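Paraflagellar rod component (Trypanosoma brucei, PDB 2Q0X) is of unknown function but has an alpha/beta-hydrolase fold and is probably a component of the paraflagellar rod of the trypanosome flagellum. Local coordinates at residues A37-W43 / D67-V73; R9-V13 / L52-T58; I135-L140 / I223-L227; H141-C145 / L272-L276; P84-D90 / A190-G196. All blocks are in the same frame, centred on the assembly; numbering follows the deposited sequence.

Interaction 1: residues A37-W43 / D67-V73; sequences ARRCVLW and DWAFVQV
Arg39 lies over Trp68 and holds Asp67 with two nitrogens, at the end of a pair of parallel strands. NE gives a straight bond to the backbone O of Asp67 (N-H...O 170°), in the guanidinium plane but well above the carbonyl plane. NH2 of Arg39 reaches OD1 of Asp67 at 2.8 Å, a salt bridge that meets the carboxylate from above its plane. NH1 turns to Glu109 and Asp295. The guanidinium is stacked on the indole, planes 9° apart, and CD of Arg39 sits 3.5 Å over the centre of the six-membered ring of Trp68. Strands 40-44 and 69-73 are neighbours in the central sheet of the alpha/beta-hydrolase fold, joined by a beta-alpha-beta crossover through helix 57-64. Four strong backbone bonds of 2.8 to 2.9 Å link them: Ala69 N to Arg39 O, Val41 N to Ala69 O, Val71 N to Val41 O and Trp43 N to Val71 O. Val73 N to Trp43 O is weak. The backbones of Cys40 and Leu42 turn instead to Glu109, Ala111 and Phe113. On one face Leu42 CD1 packs on Val71 CG1. On the other, Val41 CG1 lies against Phe70 CE2. There Trp43 NE1 donates to Thr115 OG1, and Gln72 OE1 accepts from Leu52 N.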
# COMPACT_ATOMS: atom_id res chain seq x y z
N ALA A 37 1.78 -24.51 -9.48
CA ALA A 37 2.88 -24.52 -10.44
C ALA A 37 4.22 -24.53 -9.68
O ALA A 37 4.25 -24.35 -8.45
CB ALA A 37 2.78 -23.33 -11.36
N ARG A 38 5.32 -24.77 -10.39
CA ARG A 38 6.62 -24.87 -9.72
C ARG A 38 7.54 -23.72 -10.11
O ARG A 38 8.75 -23.84 -10.00
CB ARG A 38 7.26 -26.22 -10.03
N ARG A 39 6.95 -22.61 -10.54
CA ARG A 39 7.67 -21.41 -10.94
C ARG A 39 6.66 -20.28 -10.99
O ARG A 39 5.47 -20.54 -11.09
CB ARG A 39 8.33 -21.60 -12.30
CG ARG A 39 7.38 -22.05 -13.39
CD ARG A 39 8.09 -22.32 -14.68
NE ARG A 39 7.16 -22.61 -15.77
CZ ARG A 39 7.53 -22.79 -17.04
NH1 ARG A 39 8.81 -22.72 -17.38
NH2 ARG A 39 6.61 -23.05 -17.96
N CYS A 40 7.12 -19.04 -10.93
CA CYS A 40 6.20 -17.92 -10.86
C CYS A 40 6.61 -16.71 -11.68
O CYS A 40 7.79 -16.43 -11.87
CB CYS A 40 5.99 -17.49 -9.39
SG CYS A 40 7.44 -16.83 -8.52
N VAL A 41 5.59 -15.99 -12.17
CA VAL A 41 5.76 -14.61 -12.56
C VAL A 41 5.58 -13.72 -11.32
O VAL A 41 4.59 -13.84 -10.60
CB VAL A 41 4.75 -14.22 -13.64
CG1 VAL A 41 4.85 -12.72 -13.95
CG2 VAL A 41 5.00 -15.07 -14.90
N LEU A 42 6.57 -12.87 -11.05
CA LEU A 42 6.55 -11.94 -9.95
C LEU A 42 6.46 -10.52 -10.49
O LEU A 42 7.35 -10.06 -11.23
CB LEU A 42 7.81 -12.09 -9.11
CG LEU A 42 8.04 -11.10 -7.96
CD1 LEU A 42 6.85 -11.08 -7.02
CD2 LEU A 42 9.37 -11.42 -7.21
N TRP A 43 5.41 -9.83 -10.05
CA TRP A 43 5.13 -8.47 -10.48
C TRP A 43 5.48 -7.43 -9.40
O TRP A 43 5.11 -7.57 -8.25
CB TRP A 43 3.66 -8.32 -10.88
CG TRP A 43 3.31 -6.90 -11.19
CD1 TRP A 43 3.56 -6.23 -12.35
CD2 TRP A 43 2.69 -5.95 -10.31
NE1 TRP A 43 3.13 -4.94 -12.26
CE2 TRP A 43 2.59 -4.74 -11.01
CE3 TRP A 43 2.21 -6.01 -9.00
CZ2 TRP A 43 2.03 -3.61 -10.45
CZ3 TRP A 43 1.66 -4.88 -8.45
CH2 TRP A 43 1.57 -3.69 -9.17
N ASP A 67 0.86 -23.59 -15.11
CA ASP A 67 2.12 -23.42 -15.83
C ASP A 67 3.03 -22.46 -15.05
O ASP A 67 4.16 -22.83 -14.70
CB ASP A 67 1.84 -22.92 -17.25
CG ASP A 67 3.05 -22.96 -18.13
OD1 ASP A 67 3.92 -23.83 -17.91
OD2 ASP A 67 3.15 -22.13 -19.06
N TRP A 68 2.54 -21.25 -14.77
CA TRP A 68 3.20 -20.31 -13.88
C TRP A 68 2.24 -19.82 -12.78
O TRP A 68 1.08 -19.51 -13.05
CB TRP A 68 3.72 -19.08 -14.65
CG TRP A 68 4.82 -19.34 -15.67
CD1 TRP A 68 4.68 -19.78 -16.95
CD2 TRP A 68 6.23 -19.10 -15.49
NE1 TRP A 68 5.90 -19.85 -17.56
CE2 TRP A 68 6.87 -19.43 -16.70
CE3 TRP A 68 7.01 -18.63 -14.43
CZ2 TRP A 68 8.25 -19.32 -16.87
CZ3 TRP A 68 8.38 -18.53 -14.60
CH2 TRP A 68 8.99 -18.87 -15.82
N ALA A 69 2.74 -19.73 -11.55
CA ALA A 69 2.04 -19.01 -10.51
C ALA A 69 2.15 -17.51 -10.83
O ALA A 69 2.96 -17.12 -11.65
CB ALA A 69 2.62 -19.32 -9.13
N PHE A 70 1.30 -16.71 -10.21
CA PHE A 70 1.31 -15.26 -10.38
C PHE A 70 1.41 -14.65 -8.98
O PHE A 70 0.55 -14.88 -8.14
CB PHE A 70 0.06 -14.75 -11.13
CG PHE A 70 0.18 -13.31 -11.59
CD1 PHE A 70 -0.60 -12.31 -11.01
CD2 PHE A 70 1.08 -12.96 -12.57
CE1 PHE A 70 -0.50 -10.99 -11.41
CE2 PHE A 70 1.21 -11.63 -12.97
CZ PHE A 70 0.41 -10.64 -12.37
N VAL A 71 2.50 -13.92 -8.73
CA VAL A 71 2.77 -13.33 -7.43
C VAL A 71 2.92 -11.82 -7.60
O VAL A 71 3.55 -11.37 -8.55
CB VAL A 71 4.07 -13.87 -6.80
CG1 VAL A 71 4.33 -13.21 -5.44
CG2 VAL A 71 4.01 -15.41 -6.65
N GLN A 72 2.34 -11.08 -6.64
CA GLN A 72 2.32 -9.62 -6.60
C GLN A 72 2.80 -9.11 -5.27
O GLN A 72 2.39 -9.62 -4.24
CB GLN A 72 0.90 -9.13 -6.81
CG GLN A 72 0.35 -9.44 -8.16
CD GLN A 72 -1.11 -9.07 -8.28
OE1 GLN A 72 -1.46 -7.90 -8.47
NE2 GLN A 72 -1.99 -10.07 -8.14
N VAL A 73 3.66 -8.11 -5.30
CA VAL A 73 4.17 -7.47 -4.08
C VAL A 73 3.97 -5.99 -4.28
O VAL A 73 4.11 -5.47 -5.39
CB VAL A 73 5.69 -7.81 -3.82
CG1 VAL A 73 6.60 -7.29 -4.92
CG2 VAL A 73 6.18 -7.29 -2.44

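Interaction 2: residues R9-V13 / L52-T58; sequences RPEPV and LSFDYFT
Arg9 and Asp55 form a salt bridge at the surface, where the loop before strand 13-21 of the alpha/beta-hydrolase fold meets the turn that leads into helix 57-64. NH1 of Arg9 is 3.1 Å from OD2 of Asp55. The bond from NH2 to OD1 is weak and bent, with the guanidinium and carboxylate planes 67° apart. The carboxylate has a second positive partner, Lys27 of the second subunit. Val13 also pairs with an antiparallel strand of that subunit, so the sheet continues across the dimer. Pro10 packs across both Asp55 and Thr58: its CD lies on the carboxyl carbon CG of Asp55, 3.6 Å away, and its CB touches Thr58 OG1. That hydroxyl, between the backbone N and the carbonyl carbon (chi1 60°), donates to Asp55 O at 2.9 Å. The same torsion leaves CG2 facing the loop. Val13 CG2 meets Leu52 CD1 tip to tip at 4.0 Å, and Val13 CG1 presses on Thr58 CG2 at 3.4 Å, closer than usual for two carbons.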
# COMPACT_ATOMS: atom_id res chain seq x y z
N ARG A 9 -15.87 -5.07 -14.57
CA ARG A 9 -14.62 -5.33 -13.88
C ARG A 9 -14.58 -6.71 -13.20
O ARG A 9 -15.62 -7.35 -13.04
CB ARG A 9 -14.30 -4.18 -12.91
CG ARG A 9 -15.32 -3.91 -11.82
CD ARG A 9 -14.81 -2.84 -10.82
NE ARG A 9 -13.51 -3.19 -10.20
CZ ARG A 9 -12.31 -2.85 -10.68
NH1 ARG A 9 -12.20 -2.14 -11.80
NH2 ARG A 9 -11.21 -3.22 -10.05
N PRO A 10 -13.38 -7.18 -12.83
CA PRO A 10 -13.19 -8.55 -12.34
C PRO A 10 -13.86 -8.91 -11.01
O PRO A 10 -13.89 -8.11 -10.08
CB PRO A 10 -11.67 -8.65 -12.15
CG PRO A 10 -11.09 -7.53 -12.90
CD PRO A 10 -12.10 -6.46 -12.88
N GLU A 11 -14.36 -10.14 -10.94
CA GLU A 11 -14.75 -10.73 -9.68
C GLU A 11 -13.54 -10.83 -8.75
O GLU A 11 -12.40 -10.84 -9.21
CB GLU A 11 -15.33 -12.13 -9.91
CG GLU A 11 -16.72 -12.14 -10.58
CD GLU A 11 -17.80 -11.52 -9.73
OE1 GLU A 11 -18.80 -11.02 -10.31
OE2 GLU A 11 -17.69 -11.52 -8.49
N PRO A 12 -13.78 -10.90 -7.43
CA PRO A 12 -12.67 -11.13 -6.51
C PRO A 12 -11.94 -12.43 -6.85
O PRO A 12 -12.59 -13.41 -7.23
CB PRO A 12 -13.36 -11.23 -5.14
CG PRO A 12 -14.58 -10.49 -5.30
CD PRO A 12 -15.05 -10.76 -6.70
N VAL A 13 -10.61 -12.42 -6.74
CA VAL A 13 -9.81 -13.60 -7.06
C VAL A 13 -9.25 -14.23 -5.80
O VAL A 13 -8.87 -13.53 -4.84
CB VAL A 13 -8.62 -13.31 -8.04
CG1 VAL A 13 -9.15 -12.94 -9.41
CG2 VAL A 13 -7.69 -12.22 -7.49
N LEU A 52 -3.10 -5.93 -7.84
CA LEU A 52 -4.08 -6.00 -8.94
C LEU A 52 -4.27 -4.66 -9.65
O LEU A 52 -5.38 -4.29 -10.03
CB LEU A 52 -5.44 -6.56 -8.47
CG LEU A 52 -5.55 -8.05 -8.09
CD1 LEU A 52 -6.97 -8.31 -7.51
CD2 LEU A 52 -5.26 -8.96 -9.27
N SER A 53 -3.17 -3.94 -9.85
CA SER A 53 -3.19 -2.62 -10.51
C SER A 53 -3.87 -2.68 -11.87
O SER A 53 -4.57 -1.75 -12.26
CB SER A 53 -1.76 -2.10 -10.71
OG SER A 53 -1.79 -0.73 -11.11
N PHE A 54 -3.63 -3.77 -12.59
CA PHE A 54 -4.28 -4.01 -13.86
C PHE A 54 -5.34 -5.08 -13.69
O PHE A 54 -5.05 -6.16 -13.20
CB PHE A 54 -3.27 -4.44 -14.92
CG PHE A 54 -2.31 -3.36 -15.26
CD1 PHE A 54 -2.51 -2.55 -16.36
CD2 PHE A 54 -1.22 -3.10 -14.43
CE1 PHE A 54 -1.64 -1.52 -16.66
CE2 PHE A 54 -0.33 -2.08 -14.71
CZ PHE A 54 -0.55 -1.29 -15.83
N ASP A 55 -6.56 -4.74 -14.08
CA ASP A 55 -7.67 -5.67 -14.06
C ASP A 55 -7.29 -6.95 -14.81
O ASP A 55 -7.58 -8.04 -14.32
CB ASP A 55 -8.96 -5.03 -14.66
CG ASP A 55 -9.61 -3.99 -13.72
OD1 ASP A 55 -9.11 -3.79 -12.59
OD2 ASP A 55 -10.62 -3.37 -14.11
N TYR A 56 -6.60 -6.82 -15.94
CA TYR A 56 -6.21 -8.01 -16.73
C TYR A 56 -5.31 -9.03 -16.03
O TYR A 56 -5.23 -10.16 -16.47
CB TYR A 56 -5.66 -7.64 -18.12
CG TYR A 56 -4.18 -7.29 -18.17
CD1 TYR A 56 -3.21 -8.30 -18.12
CD2 TYR A 56 -3.77 -5.98 -18.30
CE1 TYR A 56 -1.89 -8.00 -18.17
CE2 TYR A 56 -2.43 -5.68 -18.35
CZ TYR A 56 -1.49 -6.69 -18.29
OH TYR A 56 -0.14 -6.40 -18.33
N PHE A 57 -4.63 -8.64 -14.95
CA PHE A 57 -3.90 -9.58 -14.10
C PHE A 57 -4.71 -10.80 -13.63
O PHE A 57 -4.15 -11.87 -13.41
CB PHE A 57 -3.39 -8.86 -12.85
CG PHE A 57 -2.20 -7.98 -13.07
CD1 PHE A 57 -1.68 -7.73 -14.34
CD2 PHE A 57 -1.60 -7.37 -11.97
CE1 PHE A 57 -0.56 -6.92 -14.50
CE2 PHE A 57 -0.49 -6.55 -12.14
CZ PHE A 57 0.03 -6.33 -13.39
N THR A 58 -6.03 -10.62 -13.44
CA THR A 58 -6.90 -11.74 -13.10
C THR A 58 -6.97 -12.73 -14.26
O THR A 58 -6.90 -13.94 -14.05
CB THR A 58 -8.33 -11.28 -12.64
OG1 THR A 58 -8.98 -10.53 -13.67
CG2 THR A 58 -8.22 -10.38 -11.41

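Interaction 3: residues I135-L140 / I223-L227; sequences ITRVIL and IKVPL
Val138 CG1 and Leu227 CG are both anti to their own backbone N (chi1 176° and 172°), which brings Val138 CG1 to 3.9 Å from Leu227 CD1. The second branch of Val138, CG2, meets Val225 CG2 at 4.0 Å, the two side chains crossing at about a right angle. Leu140 CD1 extends this apolar face, touching Leu227 CD1 and Ile223 CD1. Phe123 and Leu126 of helix 119-128 cover it. The backbones meet in parallel, Val138 beside Leu227. Val138 N donates to Pro226 O at 3.0 Å, nearly along the C=O axis, and Leu227 CA makes a CH...O contact with Val138 O at 3.4 Å. This is where strand 227-232 joins strand 135-143 in the central sheet of the alpha/beta-hydrolase fold. Just before it, Val225 CB and Pro226 CD both press on Thr136 O, each within 3.4 Å. That oxygen also accepts a weak bond from Arg137 NE, while Arg137 NH1 forms a salt bridge with Asp295. Pro226 has no N-H to offer strand 135-143. The chemistry is therefore mainly apolar, and the one N-H...O bond between these segments begins the parallel pairing, which Val138 continues with Leu228.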
# COMPACT_ATOMS: atom_id res chain seq x y z
N ILE A 135 16.40 -16.31 -11.84
CA ILE A 135 15.62 -15.31 -12.59
C ILE A 135 15.82 -15.57 -14.10
O ILE A 135 16.85 -15.22 -14.68
CB ILE A 135 16.01 -13.87 -12.15
CG1 ILE A 135 15.77 -13.70 -10.64
CG2 ILE A 135 15.23 -12.81 -12.97
CD1 ILE A 135 16.35 -12.45 -10.01
N THR A 136 14.86 -16.26 -14.72
CA THR A 136 15.06 -16.84 -16.05
C THR A 136 14.41 -16.05 -17.19
O THR A 136 14.66 -16.31 -18.36
CB THR A 136 14.57 -18.31 -16.11
OG1 THR A 136 13.22 -18.37 -15.66
CG2 THR A 136 15.42 -19.23 -15.25
N ARG A 137 13.57 -15.10 -16.84
CA ARG A 137 12.88 -14.26 -17.82
C ARG A 137 12.61 -12.94 -17.17
O ARG A 137 12.38 -12.86 -15.98
CB ARG A 137 11.54 -14.86 -18.28
CG ARG A 137 11.63 -15.97 -19.29
CD ARG A 137 11.70 -17.33 -18.62
NE ARG A 137 12.58 -18.28 -19.34
CZ ARG A 137 12.13 -19.26 -20.10
NH1 ARG A 137 10.84 -19.42 -20.29
NH2 ARG A 137 12.97 -20.09 -20.67
N VAL A 138 12.65 -11.90 -17.99
CA VAL A 138 12.31 -10.58 -17.55
C VAL A 138 11.28 -9.99 -18.52
O VAL A 138 11.40 -10.13 -19.73
CB VAL A 138 13.57 -9.68 -17.44
CG1 VAL A 138 13.19 -8.28 -17.06
CG2 VAL A 138 14.58 -10.28 -16.38
N ILE A 139 10.25 -9.36 -17.97
CA ILE A 139 9.24 -8.66 -18.75
C ILE A 139 9.13 -7.25 -18.22
O ILE A 139 8.86 -7.06 -17.04
CB ILE A 139 7.83 -9.35 -18.63
CG1 ILE A 139 7.89 -10.82 -19.07
CG2 ILE A 139 6.77 -8.54 -19.39
CD1 ILE A 139 6.90 -11.76 -18.33
N LEU A 140 9.30 -6.26 -19.08
CA LEU A 140 9.22 -4.87 -18.65
C LEU A 140 8.23 -4.12 -19.52
O LEU A 140 8.27 -4.19 -20.74
CB LEU A 140 10.59 -4.19 -18.72
CG LEU A 140 11.78 -4.88 -18.03
CD1 LEU A 140 13.10 -4.20 -18.37
CD2 LEU A 140 11.57 -4.98 -16.57
N ILE A 223 20.92 -7.61 -18.16
CA ILE A 223 19.90 -8.64 -18.31
C ILE A 223 20.50 -9.75 -19.16
O ILE A 223 20.79 -9.55 -20.34
CB ILE A 223 18.61 -8.07 -18.99
CG1 ILE A 223 18.02 -6.90 -18.17
CG2 ILE A 223 17.55 -9.13 -19.17
CD1 ILE A 223 16.72 -6.39 -18.74
N LYS A 224 20.68 -10.92 -18.55
CA LYS A 224 21.40 -12.03 -19.18
C LYS A 224 20.48 -13.17 -19.58
O LYS A 224 20.94 -14.26 -19.95
CB LYS A 224 22.46 -12.59 -18.23
CG LYS A 224 23.36 -11.54 -17.57
CD LYS A 224 24.15 -10.79 -18.58
CE LYS A 224 25.41 -10.18 -17.95
NZ LYS A 224 25.90 -9.07 -18.82
N VAL A 225 19.18 -12.91 -19.54
CA VAL A 225 18.17 -13.91 -19.84
C VAL A 225 17.17 -13.28 -20.80
O VAL A 225 17.23 -12.08 -21.05
CB VAL A 225 17.50 -14.44 -18.54
CG1 VAL A 225 18.57 -15.10 -17.64
CG2 VAL A 225 16.73 -13.32 -17.80
N PRO A 226 16.27 -14.09 -21.37
CA PRO A 226 15.33 -13.53 -22.32
C PRO A 226 14.45 -12.39 -21.77
O PRO A 226 14.01 -12.41 -20.62
CB PRO A 226 14.51 -14.75 -22.74
CG PRO A 226 15.40 -15.93 -22.50
CD PRO A 226 16.11 -15.55 -21.24
N LEU A 227 14.25 -11.39 -22.63
CA LEU A 227 13.64 -10.14 -22.26
C LEU A 227 12.47 -9.85 -23.21
O LEU A 227 12.61 -9.99 -24.42
CB LEU A 227 14.69 -9.04 -22.35
CG LEU A 227 14.21 -7.61 -22.18
CD1 LEU A 227 13.65 -7.44 -20.82
CD2 LEU A 227 15.41 -6.66 -22.44

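Interaction 4: residues H141-C145 / L272-L276; sequences HGVVC and LRRVL
Val143 and Arg273 bring the two backbones nearest, CA to CA 5.2 Å, with no backbone hydrogen bond between the segments. The side chain of Arg273 runs antiparallel to that of Val143, with CB near Val143 CG1. A bend at chi3 (-58°) turns the guanidinium back onto the strand end. NH1 then donates to Val143 O at 3.1 Å, close to the guanidinium plane and almost straight onto the oxygen. CD of Arg273 lies 3.3 Å from the same oxygen and 4.0 Å from Cys145 SG. NE forms a salt bridge with Asp184, and NH1 has a second partner in Thr199 OG1. Further along, Val143 CG2 is 3.5 Å from Val275 CG2, a tight pair. The same methyl of Val275 meets His141 CE1 at 3.6 Å, and NE2 of that imidazole is bound to Asp267. The contact joins the C-terminal end of strand 135-143, in the central sheet of the alpha/beta-hydrolase fold, to the loop leading into strand 275-277 and the first residue of that strand. A buried carbonyl at the strand end is thus met by a charged side chain, whose charge is probably balanced by Asp184, while the two valines and His141 CE1 make the apolar part of the contact.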
# COMPACT_ATOMS: atom_id res chain seq x y z
N HIS A 141 7.35 -3.37 -18.86
CA HIS A 141 6.39 -2.50 -19.54
C HIS A 141 6.73 -1.07 -19.25
O HIS A 141 7.05 -0.72 -18.11
CB HIS A 141 4.94 -2.81 -19.14
CG HIS A 141 3.92 -1.98 -19.87
ND1 HIS A 141 3.65 -0.67 -19.53
CD2 HIS A 141 3.13 -2.27 -20.92
CE1 HIS A 141 2.72 -0.20 -20.34
NE2 HIS A 141 2.39 -1.14 -21.20
N GLY A 142 6.66 -0.25 -20.30
CA GLY A 142 6.74 1.18 -20.13
C GLY A 142 6.01 1.97 -21.18
O GLY A 142 5.85 1.54 -22.33
N VAL A 143 5.55 3.15 -20.76
CA VAL A 143 5.02 4.16 -21.65
C VAL A 143 6.15 5.11 -21.97
O VAL A 143 6.83 5.59 -21.08
CB VAL A 143 3.88 4.96 -21.01
CG1 VAL A 143 3.36 6.04 -22.00
CG2 VAL A 143 2.77 4.00 -20.51
N VAL A 144 6.33 5.40 -23.25
CA VAL A 144 7.43 6.26 -23.68
C VAL A 144 6.86 7.52 -24.36
O VAL A 144 5.75 7.50 -24.87
CB VAL A 144 8.37 5.52 -24.65
CG1 VAL A 144 9.04 4.38 -23.94
CG2 VAL A 144 7.60 5.01 -25.89
N CYS A 145 7.65 8.59 -24.33
CA CYS A 145 7.33 9.83 -25.05
C CYS A 145 8.52 10.27 -25.92
O CYS A 145 9.58 9.65 -25.91
CB CYS A 145 6.98 10.91 -24.04
SG CYS A 145 8.34 11.37 -22.95
N LEU A 272 1.01 12.01 -19.37
CA LEU A 272 1.97 11.93 -18.25
C LEU A 272 2.53 10.51 -18.12
O LEU A 272 3.00 10.11 -17.05
CB LEU A 272 1.32 12.42 -16.96
CG LEU A 272 0.93 13.91 -16.97
CD1 LEU A 272 -0.02 14.21 -15.82
CD2 LEU A 272 2.14 14.83 -16.92
N ARG A 273 2.46 9.77 -19.22
CA ARG A 273 3.04 8.42 -19.36
C ARG A 273 2.40 7.40 -18.42
O ARG A 273 3.06 6.48 -17.95
CB ARG A 273 4.56 8.44 -19.20
CG ARG A 273 5.26 9.13 -20.35
CD ARG A 273 6.72 8.80 -20.42
NE ARG A 273 7.43 9.15 -19.19
CZ ARG A 273 8.21 8.32 -18.50
NH1 ARG A 273 8.42 7.09 -18.92
NH2 ARG A 273 8.79 8.73 -17.39
N ARG A 274 1.10 7.58 -18.17
CA ARG A 274 0.32 6.68 -17.36
C ARG A 274 -0.65 5.88 -18.23
O ARG A 274 -1.26 6.42 -19.13
CB ARG A 274 -0.44 7.48 -16.30
CG ARG A 274 0.50 8.35 -15.44
CD ARG A 274 0.29 8.11 -13.96
NE ARG A 274 -0.48 9.18 -13.33
CZ ARG A 274 -1.04 9.11 -12.12
NH1 ARG A 274 -0.95 8.00 -11.39
NH2 ARG A 274 -1.70 10.15 -11.66
N VAL A 275 -0.75 4.59 -17.98
CA VAL A 275 -1.70 3.76 -18.71
C VAL A 275 -3.09 3.98 -18.11
O VAL A 275 -3.30 3.78 -16.90
CB VAL A 275 -1.27 2.26 -18.70
CG1 VAL A 275 -2.34 1.38 -19.32
CG2 VAL A 275 0.03 2.10 -19.45
N LEU A 276 -4.01 4.45 -18.94
CA LEU A 276 -5.40 4.61 -18.56
C LEU A 276 -6.16 3.31 -18.83
O LEU A 276 -7.07 2.95 -18.08
CB LEU A 276 -6.05 5.75 -19.36
CG LEU A 276 -5.41 7.14 -19.21
CD1 LEU A 276 -6.09 8.15 -20.15
CD2 LEU A 276 -5.46 7.62 -17.75

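Interaction 5: residues P84-D90 / A190-G196; sequences PQDHAHD and ARLAGGG
Arg191 reaches into the start of helix 87-104, where the contact is tight. Bends at chi2 and chi3 (-73° and -60°) fold the chain back and carry NH1 of Arg191 to 3.1 Å from Asp90 OD2 in a salt bridge, with the carboxylate and guanidinium planes nearly perpendicular. Ser77 binds both NH1 and that carboxylate oxygen, and Gln120 takes NH2. CD of Arg191 rests against Gln85 O, and NE lies 3.7 Å from His87 CB. Beside it, Ala190 CB packs on Pro84 CG, and Ala190 O touches Asp86 CB at 3.4 Å. The other side is looser and more exposed. Here Gly194, Gly195 and Gly196 pass close to the His87 ring, with Gly194 O at its edge, 3.4 Å from His87 CE1. A water in the joint accepts from His87 N at 3.0 Å and lies 2.9 Å from His87 ND1; its bond from Gly194 N is weak. Asp86 is the N-cap of helix 87-104: OD1 accepts from His89 N at 3.1 Å and from His89 ND1, from opposite faces of the carboxylate. The contact thus joins a capped helix start of the alpha/beta-hydrolase core to short helix 189-193, in the largely helical insertion between strands 135-143 and 227-232.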
# COMPACT_ATOMS: atom_id res chain seq x y z
N PRO A 84 12.29 7.76 3.70
CA PRO A 84 11.83 7.17 2.44
C PRO A 84 12.93 6.41 1.69
O PRO A 84 14.07 6.84 1.64
CB PRO A 84 11.38 8.39 1.64
CG PRO A 84 12.28 9.49 2.12
CD PRO A 84 12.59 9.20 3.56
N GLN A 85 12.54 5.30 1.07
CA GLN A 85 13.48 4.31 0.54
C GLN A 85 13.88 4.57 -0.92
O GLN A 85 13.01 4.76 -1.77
CB GLN A 85 12.81 2.93 0.63
CG GLN A 85 13.77 1.78 0.56
CD GLN A 85 13.20 0.49 1.14
OE1 GLN A 85 13.67 0.02 2.18
NE2 GLN A 85 12.20 -0.08 0.48
N ASP A 86 15.18 4.58 -1.20
CA ASP A 86 15.69 4.63 -2.59
C ASP A 86 15.54 3.28 -3.32
O ASP A 86 15.01 2.30 -2.75
CB ASP A 86 17.15 5.15 -2.63
CG ASP A 86 18.19 4.11 -2.23
OD1 ASP A 86 17.83 2.95 -1.92
OD2 ASP A 86 19.39 4.46 -2.23
N HIS A 87 15.98 3.24 -4.58
CA HIS A 87 15.66 2.10 -5.44
C HIS A 87 16.50 0.87 -5.13
O HIS A 87 16.04 -0.25 -5.33
CB HIS A 87 15.71 2.48 -6.94
CG HIS A 87 17.06 2.37 -7.57
ND1 HIS A 87 18.05 3.30 -7.38
CD2 HIS A 87 17.56 1.45 -8.43
CE1 HIS A 87 19.13 2.94 -8.06
NE2 HIS A 87 18.85 1.82 -8.71
N ALA A 88 17.72 1.07 -4.63
CA ALA A 88 18.58 -0.06 -4.26
C ALA A 88 17.98 -0.85 -3.09
O ALA A 88 18.09 -2.08 -3.04
CB ALA A 88 20.01 0.42 -3.92
N HIS A 89 17.36 -0.15 -2.14
CA HIS A 89 16.77 -0.80 -0.98
C HIS A 89 15.45 -1.49 -1.30
O HIS A 89 15.22 -2.58 -0.82
CB HIS A 89 16.62 0.19 0.17
CG HIS A 89 17.93 0.60 0.78
ND1 HIS A 89 18.84 1.39 0.10
CD2 HIS A 89 18.48 0.35 1.99
CE1 HIS A 89 19.90 1.59 0.87
NE2 HIS A 89 19.70 0.97 2.02
N ASP A 90 14.60 -0.86 -2.11
CA ASP A 90 13.41 -1.51 -2.66
C ASP A 90 13.79 -2.83 -3.37
O ASP A 90 13.16 -3.86 -3.14
CB ASP A 90 12.71 -0.61 -3.70
CG ASP A 90 11.61 0.28 -3.10
OD1 ASP A 90 11.18 0.12 -1.93
OD2 ASP A 90 11.14 1.16 -3.85
N ALA A 190 13.33 10.62 -3.26
CA ALA A 190 14.21 9.57 -2.77
C ALA A 190 14.39 8.45 -3.78
O ALA A 190 15.45 7.86 -3.86
CB ALA A 190 13.72 9.01 -1.45
N ARG A 191 13.35 8.13 -4.55
CA ARG A 191 13.49 7.12 -5.60
C ARG A 191 14.34 7.61 -6.79
O ARG A 191 15.10 6.85 -7.36
CB ARG A 191 12.11 6.61 -6.06
CG ARG A 191 11.52 5.56 -5.11
CD ARG A 191 12.24 4.20 -5.24
NE ARG A 191 12.17 3.64 -6.59
CZ ARG A 191 11.14 2.93 -7.08
NH1 ARG A 191 10.07 2.66 -6.33
NH2 ARG A 191 11.17 2.49 -8.33
N LEU A 192 14.25 8.90 -7.10
CA LEU A 192 15.06 9.47 -8.17
C LEU A 192 16.53 9.66 -7.75
O LEU A 192 17.45 9.51 -8.58
CB LEU A 192 14.46 10.80 -8.65
CG LEU A 192 13.24 10.76 -9.59
CD1 LEU A 192 12.56 12.12 -9.65
CD2 LEU A 192 13.66 10.30 -11.02
N ALA A 193 16.75 9.93 -6.46
CA ALA A 193 18.08 10.33 -5.95
C ALA A 193 19.15 9.23 -5.96
O ALA A 193 20.34 9.51 -6.09
CB ALA A 193 17.95 10.93 -4.54
N GLY A 194 18.74 7.97 -5.83
CA GLY A 194 19.69 6.86 -5.83
C GLY A 194 20.20 6.49 -7.20
O GLY A 194 21.07 5.62 -7.32
N GLY A 195 19.70 7.14 -8.25
CA GLY A 195 20.19 6.88 -9.60
C GLY A 195 19.39 5.79 -10.29
O GLY A 195 18.16 5.76 -10.19
N GLY A 196 20.09 4.92 -11.02
CA GLY A 196 19.47 3.87 -11.80
C GLY A 196 18.64 4.43 -12.93
O GLY A 196 18.88 5.55 -13.37
O HOH W 1 16.92 5.62 -6.10

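Overall arrangement
From the N terminus, interaction 2 opens first and brings the loop before strand 13-21 to the turn at 52-58. Interaction 1 crosses it: it opens at 37-43, between the two segments of interaction 2, and closes at 67-73. The two touch where Phe57 packs on Trp43 and Phe70. Interaction 5 opens next, at 84-90, and closes at 190-196, across the start of interactions 3 and 4. These two leave from adjoining parts of strand 135-143 and cross each other. Interaction 3 closes at 223-227, where strand 227-232 begins; interaction 4 closes at 272-276, where Val275 packs on Phe54 of interaction 2. Interactions 1 and 3 tie central-sheet strands; interaction 4 ties that sheet to small strand 275-277; interactions 2 and 5 join loops and helix ends around it.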